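Uncharacterized protein (Bordetella bronchiseptica, PDB 4XG0) belongs to the DUF1537 family of kinases in acid-sugar catabolism and probably phosphorylates an acid sugar at the expense of a nucleoside triphosphate. Local coordinates at residues D133-A141 with I203-A214; E380-G388 with V400-G408. All blocks are in the same frame, centred on the assembly; numbering follows the deposited sequence.

Interaction 1: D133-A141 with I203-A214; sequences DAIAVVCPA and IAAAAPVVVVDA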
# COMPACT_ATOMS: atom_id res chain seq x y z
N ASP A 133 3.62 4.12 -24.22
CA ASP A 133 2.37 4.45 -23.56
C ASP A 133 2.57 4.87 -22.10
O ASP A 133 1.61 4.94 -21.36
CB ASP A 133 1.42 3.24 -23.59
CG ASP A 133 1.90 2.08 -22.70
OD1 ASP A 133 3.09 2.08 -22.29
OD2 ASP A 133 1.09 1.17 -22.42
N ALA A 134 3.80 5.15 -21.69
CA ALA A 134 4.04 5.47 -20.27
C ALA A 134 3.43 6.82 -19.91
O ALA A 134 3.36 7.75 -20.75
CB ALA A 134 5.53 5.42 -19.94
N ILE A 135 2.93 6.92 -18.70
CA ILE A 135 2.42 8.21 -18.19
C ILE A 135 3.28 8.57 -17.00
O ILE A 135 3.45 7.76 -16.07
CB ILE A 135 0.94 8.11 -17.74
CG1 ILE A 135 0.05 7.65 -18.89
CG2 ILE A 135 0.47 9.44 -17.15
CD1 ILE A 135 -1.40 7.47 -18.51
N ALA A 136 3.84 9.78 -16.99
CA ALA A 136 4.58 10.23 -15.82
C ALA A 136 3.56 10.95 -14.98
O ALA A 136 2.98 11.94 -15.43
CB ALA A 136 5.73 11.18 -16.21
N VAL A 137 3.34 10.44 -13.77
CA VAL A 137 2.34 10.97 -12.85
C VAL A 137 3.10 11.67 -11.75
O VAL A 137 3.66 11.04 -10.85
CB VAL A 137 1.45 9.86 -12.31
CG1 VAL A 137 0.33 10.47 -11.44
CG2 VAL A 137 0.90 9.01 -13.47
N VAL A 138 3.11 12.99 -11.82
CA VAL A 138 4.07 13.77 -11.07
C VAL A 138 3.41 14.43 -9.87
O VAL A 138 2.47 15.24 -10.00
CB VAL A 138 4.67 14.87 -11.96
CG1 VAL A 138 5.70 15.64 -11.19
CG2 VAL A 138 5.32 14.25 -13.19
N CYS A 139 3.91 14.08 -8.69
CA CYS A 139 3.41 14.69 -7.46
C CYS A 139 4.47 14.61 -6.35
O CYS A 139 4.54 13.64 -5.59
CB CYS A 139 2.15 13.99 -7.01
SG CYS A 139 1.53 14.61 -5.41
N PRO A 140 5.27 15.67 -6.21
CA PRO A 140 6.39 15.56 -5.26
C PRO A 140 6.00 15.91 -3.81
O PRO A 140 6.87 16.14 -2.95
CB PRO A 140 7.41 16.55 -5.82
CG PRO A 140 7.02 16.76 -7.24
CD PRO A 140 5.52 16.73 -7.19
N ALA A 141 4.72 16.01 -3.55
CA ALA A 141 4.26 16.34 -2.18
C ALA A 141 4.84 15.43 -1.12
O ALA A 141 5.01 14.22 -1.33
CB ALA A 141 2.76 16.28 -2.09
N ILE A 203 -6.39 10.67 -15.05
CA ILE A 203 -4.95 10.72 -15.26
C ILE A 203 -4.62 10.13 -16.64
O ILE A 203 -3.74 10.61 -17.35
CB ILE A 203 -4.20 9.96 -14.17
CG1 ILE A 203 -4.25 10.73 -12.85
CG2 ILE A 203 -2.76 9.70 -14.58
CD1 ILE A 203 -3.82 9.88 -11.62
N ALA A 204 -5.32 9.07 -17.02
CA ALA A 204 -5.10 8.45 -18.31
C ALA A 204 -5.44 9.44 -19.43
O ALA A 204 -4.72 9.54 -20.43
CB ALA A 204 -5.94 7.19 -18.46
N ALA A 205 -6.54 10.16 -19.25
CA ALA A 205 -6.96 11.15 -20.24
C ALA A 205 -5.93 12.27 -20.41
O ALA A 205 -5.84 12.88 -21.49
CB ALA A 205 -8.32 11.73 -19.84
N ALA A 206 -5.15 12.52 -19.36
CA ALA A 206 -4.19 13.63 -19.34
C ALA A 206 -2.78 13.17 -19.73
O ALA A 206 -1.81 13.87 -19.48
CB ALA A 206 -4.17 14.28 -17.96
N ALA A 207 -2.69 12.00 -20.33
CA ALA A 207 -1.41 11.44 -20.74
C ALA A 207 -0.72 12.41 -21.69
O ALA A 207 -1.38 13.17 -22.38
CB ALA A 207 -1.64 10.10 -21.45
N PRO A 208 0.62 12.36 -21.78
CA PRO A 208 1.57 11.42 -21.18
C PRO A 208 2.26 11.92 -19.92
O PRO A 208 3.03 11.16 -19.31
CB PRO A 208 2.62 11.28 -22.27
CG PRO A 208 2.69 12.67 -22.85
CD PRO A 208 1.27 13.18 -22.82
N VAL A 209 2.04 13.17 -19.54
CA VAL A 209 2.67 13.71 -18.35
C VAL A 209 1.62 14.56 -17.66
O VAL A 209 0.99 15.40 -18.30
CB VAL A 209 3.90 14.56 -18.69
CG1 VAL A 209 4.48 15.14 -17.44
CG2 VAL A 209 4.93 13.75 -19.43
N VAL A 210 1.41 14.34 -16.37
CA VAL A 210 0.42 15.11 -15.64
C VAL A 210 0.84 15.30 -14.20
O VAL A 210 1.39 14.38 -13.56
CB VAL A 210 -1.00 14.48 -15.70
CG1 VAL A 210 -1.00 13.06 -15.10
CG2 VAL A 210 -2.03 15.36 -15.00
N VAL A 211 0.58 16.50 -13.70
CA VAL A 211 0.81 16.86 -12.31
C VAL A 211 -0.50 16.71 -11.52
O VAL A 211 -1.54 17.20 -11.95
CB VAL A 211 1.33 18.33 -12.21
CG1 VAL A 211 1.60 18.71 -10.78
CG2 VAL A 211 2.60 18.48 -13.02
N VAL A 212 -0.43 16.04 -10.38
CA VAL A 212 -1.59 15.85 -9.52
C VAL A 212 -1.39 16.51 -8.15
O VAL A 212 -0.34 16.41 -7.52
CB VAL A 212 -1.92 14.33 -9.34
CG1 VAL A 212 -3.15 14.16 -8.45
CG2 VAL A 212 -2.11 13.67 -10.71
N ASP A 213 -2.39 17.26 -7.73
CA ASP A 213 -2.34 17.96 -6.49
C ASP A 213 -2.36 16.96 -5.35
O ASP A 213 -2.88 15.84 -5.47
CB ASP A 213 -3.58 18.87 -6.35
CG ASP A 213 -3.36 20.25 -6.89
OD1 ASP A 213 -2.43 20.47 -7.70
OD2 ASP A 213 -4.17 21.14 -6.49
N ALA A 214 -1.82 17.41 -4.23
CA ALA A 214 -2.00 16.69 -2.97
C ALA A 214 -1.72 17.64 -1.82
O ALA A 214 -0.64 18.23 -1.76
CB ALA A 214 -1.04 15.51 -2.90

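Interaction 2: E380-G388 with V400-G408; sequences EVTGGVPLG and VVTKAGGFG. With SO4 (sulfate ion), chain E.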
# COMPACT_ATOMS: atom_id res chain seq x y z
N GLU A 380 2.81 -4.87 12.99
CA GLU A 380 1.52 -4.62 13.64
C GLU A 380 0.67 -3.62 12.88
O GLU A 380 1.20 -2.79 12.12
CB GLU A 380 1.75 -4.11 15.04
CG GLU A 380 2.42 -2.78 15.05
CD GLU A 380 2.80 -2.35 16.44
OE1 GLU A 380 2.83 -3.24 17.33
OE2 GLU A 380 3.06 -1.14 16.64
N VAL A 381 -0.64 -3.68 13.11
CA VAL A 381 -1.55 -2.70 12.51
C VAL A 381 -1.39 -1.41 13.29
O VAL A 381 -1.27 -0.29 12.72
CB VAL A 381 -3.01 -3.20 12.57
CG1 VAL A 381 -3.95 -2.26 11.82
CG2 VAL A 381 -3.16 -4.59 11.98
N THR A 382 -1.35 -1.58 14.61
CA THR A 382 -1.09 -0.52 15.59
C THR A 382 -0.70 -1.24 16.90
O THR A 382 -0.91 -2.45 17.01
CB THR A 382 -2.34 0.38 15.76
OG1 THR A 382 -2.04 1.45 16.67
CG2 THR A 382 -3.52 -0.41 16.26
N GLY A 383 -0.14 -0.55 17.88
CA GLY A 383 0.31 -1.23 19.09
C GLY A 383 -0.79 -2.02 19.80
O GLY A 383 -1.81 -1.46 20.18
N GLY A 384 -0.59 -3.32 19.98
CA GLY A 384 -1.63 -4.16 20.58
C GLY A 384 -2.50 -4.87 19.55
O GLY A 384 -3.34 -5.71 19.89
N VAL A 385 -2.27 -4.56 18.27
CA VAL A 385 -2.96 -5.23 17.19
C VAL A 385 -1.89 -5.84 16.25
O VAL A 385 -1.51 -5.28 15.21
CB VAL A 385 -3.85 -4.24 16.43
CG1 VAL A 385 -4.68 -4.96 15.36
CG2 VAL A 385 -4.80 -3.50 17.42
N PRO A 386 -1.34 -6.99 16.65
CA PRO A 386 -0.20 -7.53 15.89
C PRO A 386 -0.61 -8.22 14.61
O PRO A 386 -1.73 -8.73 14.50
CB PRO A 386 0.39 -8.57 16.85
CG PRO A 386 -0.78 -8.98 17.73
CD PRO A 386 -1.53 -7.69 17.94
N LEU A 387 0.34 -8.29 13.67
CA LEU A 387 0.17 -8.93 12.37
C LEU A 387 1.30 -9.93 12.20
O LEU A 387 2.49 -9.61 12.40
CB LEU A 387 0.24 -7.90 11.24
CG LEU A 387 0.27 -8.39 9.78
CD1 LEU A 387 -0.99 -9.10 9.44
CD2 LEU A 387 0.43 -7.16 8.88
N GLY A 388 0.92 -11.16 11.83
CA GLY A 388 1.88 -12.23 11.64
C GLY A 388 1.31 -13.23 10.67
O GLY A 388 0.35 -12.94 9.96
N VAL A 400 -2.47 -13.21 9.72
CA VAL A 400 -3.43 -13.13 10.81
C VAL A 400 -3.16 -11.87 11.64
O VAL A 400 -2.00 -11.44 11.80
CB VAL A 400 -3.37 -14.40 11.74
CG1 VAL A 400 -1.94 -14.65 12.22
CG2 VAL A 400 -4.33 -14.28 12.89
N VAL A 401 -4.24 -11.28 12.14
CA VAL A 401 -4.21 -10.17 13.06
C VAL A 401 -5.10 -10.55 14.21
O VAL A 401 -6.21 -11.05 14.02
CB VAL A 401 -4.77 -8.87 12.42
CG1 VAL A 401 -5.04 -7.80 13.46
CG2 VAL A 401 -3.86 -8.36 11.32
N THR A 402 -4.62 -10.32 15.42
CA THR A 402 -5.44 -10.58 16.58
C THR A 402 -5.57 -9.29 17.40
O THR A 402 -4.72 -8.38 17.36
CB THR A 402 -4.85 -11.74 17.41
OG1 THR A 402 -3.45 -11.50 17.60
CG2 THR A 402 -5.01 -13.06 16.66
N LYS A 403 -6.65 -9.22 18.17
CA LYS A 403 -6.92 -8.00 18.93
C LYS A 403 -7.84 -8.31 20.08
O LYS A 403 -8.78 -9.09 19.94
CB LYS A 403 -7.58 -6.94 18.03
CG LYS A 403 -7.85 -5.62 18.68
CD LYS A 403 -8.58 -4.64 17.75
CE LYS A 403 -10.08 -4.96 17.62
NZ LYS A 403 -10.81 -4.75 18.92
N ALA A 404 -7.60 -7.67 21.22
CA ALA A 404 -8.52 -7.81 22.32
C ALA A 404 -9.83 -7.09 21.96
O ALA A 404 -9.83 -6.11 21.22
CB ALA A 404 -7.93 -7.27 23.58
N GLY A 405 -10.93 -7.60 22.48
CA GLY A 405 -12.26 -7.18 22.09
C GLY A 405 -12.51 -5.72 22.39
O GLY A 405 -13.17 -5.04 21.61
N GLY A 406 -12.00 -5.24 23.52
CA GLY A 406 -12.28 -3.88 23.95
C GLY A 406 -11.32 -2.84 23.38
O GLY A 406 -11.48 -1.65 23.63
N PHE A 407 -10.35 -3.29 22.57
CA PHE A 407 -9.22 -2.45 22.20
C PHE A 407 -9.38 -1.77 20.84
O PHE A 407 -9.99 -2.33 19.95
CB PHE A 407 -7.93 -3.26 22.25
CG PHE A 407 -6.69 -2.42 22.12
CD1 PHE A 407 -6.13 -1.82 23.23
CD2 PHE A 407 -6.11 -2.21 20.88
CE1 PHE A 407 -4.99 -1.03 23.13
CE2 PHE A 407 -4.97 -1.42 20.75
CZ PHE A 407 -4.41 -0.83 21.88
N GLY A 408 -8.92 -0.53 20.73
CA GLY A 408 -8.81 0.19 19.46
C GLY A 408 -9.93 1.18 19.16
O GLY A 408 -10.99 1.13 19.78
S SO4 E . -1.75 4.85 15.09
O1 SO4 E . -2.01 5.82 14.01
O2 SO4 E . -1.18 3.63 14.53
O3 SO4 E . -0.82 5.43 16.07
O4 SO4 E . -3.01 4.52 15.77
O HOH W 1 -5.34 -5.98 21.59

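Interaction 1: D133-A141 with I203-A214
Ile135 drops its side chain into the hollow between the end of helix 196-205 and the turn that follows it. CD1 rests 3.8 Å from Ala204 CA, CG1 lies against Ala207 CB at 3.9 Å, and CG2 meets CG2 of Ile203. With CG1 anti to the carbonyl carbon (chi1 -58°) and the chain extended beyond it, CD1 is carried into this corner. Val137, two residues on along the same face, sets its two methyls on different partners: CG2 touches Ile203 CG2 at 3.9 Å, the two side chains crossing at about a right angle, while CG1 lies beside Val212 CG2 at 4.1 Å. Further along, Cys139 SG packs 3.7 Å from Ala214 CB. On the other face Ala136 CB meets Val209 CG2 and Val138 CB meets Val211 CG2. Between the two faces runs the parallel beta pairing of 135-139 with 209-212. Ala136 N bonds to O of Pro208, the residue that follows a cis peptide bond, and Val138 N to Val210 O at 2.8 Å; Val210 N and Val212 N return to Ala136 O and Val138 O. This is the open alpha/beta architecture of the sugar-binding N-terminal domain: helix 196-205 leads through the short loop 206-208 into strand 209-212. Strand 234-238 pairs with the other edge of 135-139. Leu223 of helix 217-230 packs on Ile203, Val137 and Cys139, whereas helices 119-130 and 179-183 lie over the face of Ala136, Val138, Val209 and Val211.

Interaction 2: E380-G388 with V400-G408
Val385 CG1 and Val401 CG1 are pressed to 3.4 Å, tighter than usual van der Waals contact, in a beta hairpin of the nucleotide-binding C-terminal domain. The hairpin joins strands 385-391 and 399-403. It is well closed at Gly388 and Val400, a hydrogen-bonded antiparallel pair: Gly388 N gives to Val400 O at 2.9 Å, nearly straight on to the carbonyl, while Val400 N meets Gly388 O from above the carbonyl plane. One step on, Leu387 and Val401 form a non-hydrogen-bonded pair, and Thr402 N reaches Pro386 O only weakly, at 3.4 Å. Val401 meets three side chains: its CG1 lies against Val385, its CG2 is 3.5 Å from Leu387 CD1, and Val381 CG2 approaches Val401 CG2, these last two side chains crossing at about a right angle. In Leu387, chi1 of 172° carries CG away from the backbone N and chi2 of 63° turns CD1 toward Val400 O and Val401 CG2. Pro386 lays its ring across Thr402, CD 3.3 Å from Thr402 O. Beyond the strands, the type II turn 382-385 faces the type I turn 404-407. Val385 CG2 comes to the edge of the Phe407 ring, near its plane, and also lies alongside Lys403 CG. A water links the turns, donating to Gly384 O and accepting from Ala404 N. Arg415 holds a sulfate, probably from the crystallisation liquor, near Thr382. Val381 and Leu387 also pack on helix 412-421. Lys403 bends at its far torsions so that NZ bonds to Phe407 O, in the carbonyl plane, and to Ala404 O, both at 2.8 Å; Phe407 N reaches that second oxygen from the opposite face of its plane.

In the fold
Interaction 1 comes first along the chain and closes before interaction 2 opens. Their centres lie about 37 Å apart, with nearest atoms about 21 Å from each other, on opposite sides of the chain's centre. They share no sheet: 133-141 with 203-214 joins two inner strands of the parallel sheet in the sugar-binding domain, whereas 380-388 with 400-408 joins two antiparallel strands of the mixed sheet in the nucleotide-binding domain. There, strand 399-403 runs parallel to 354-358 on its other side. Interaction 1 is buried, interaction 2 partly open. Separate domains probably handle sugar and nucleotide; as the crystal holds a domain-swapped dimer, the facing domain may come from another chain.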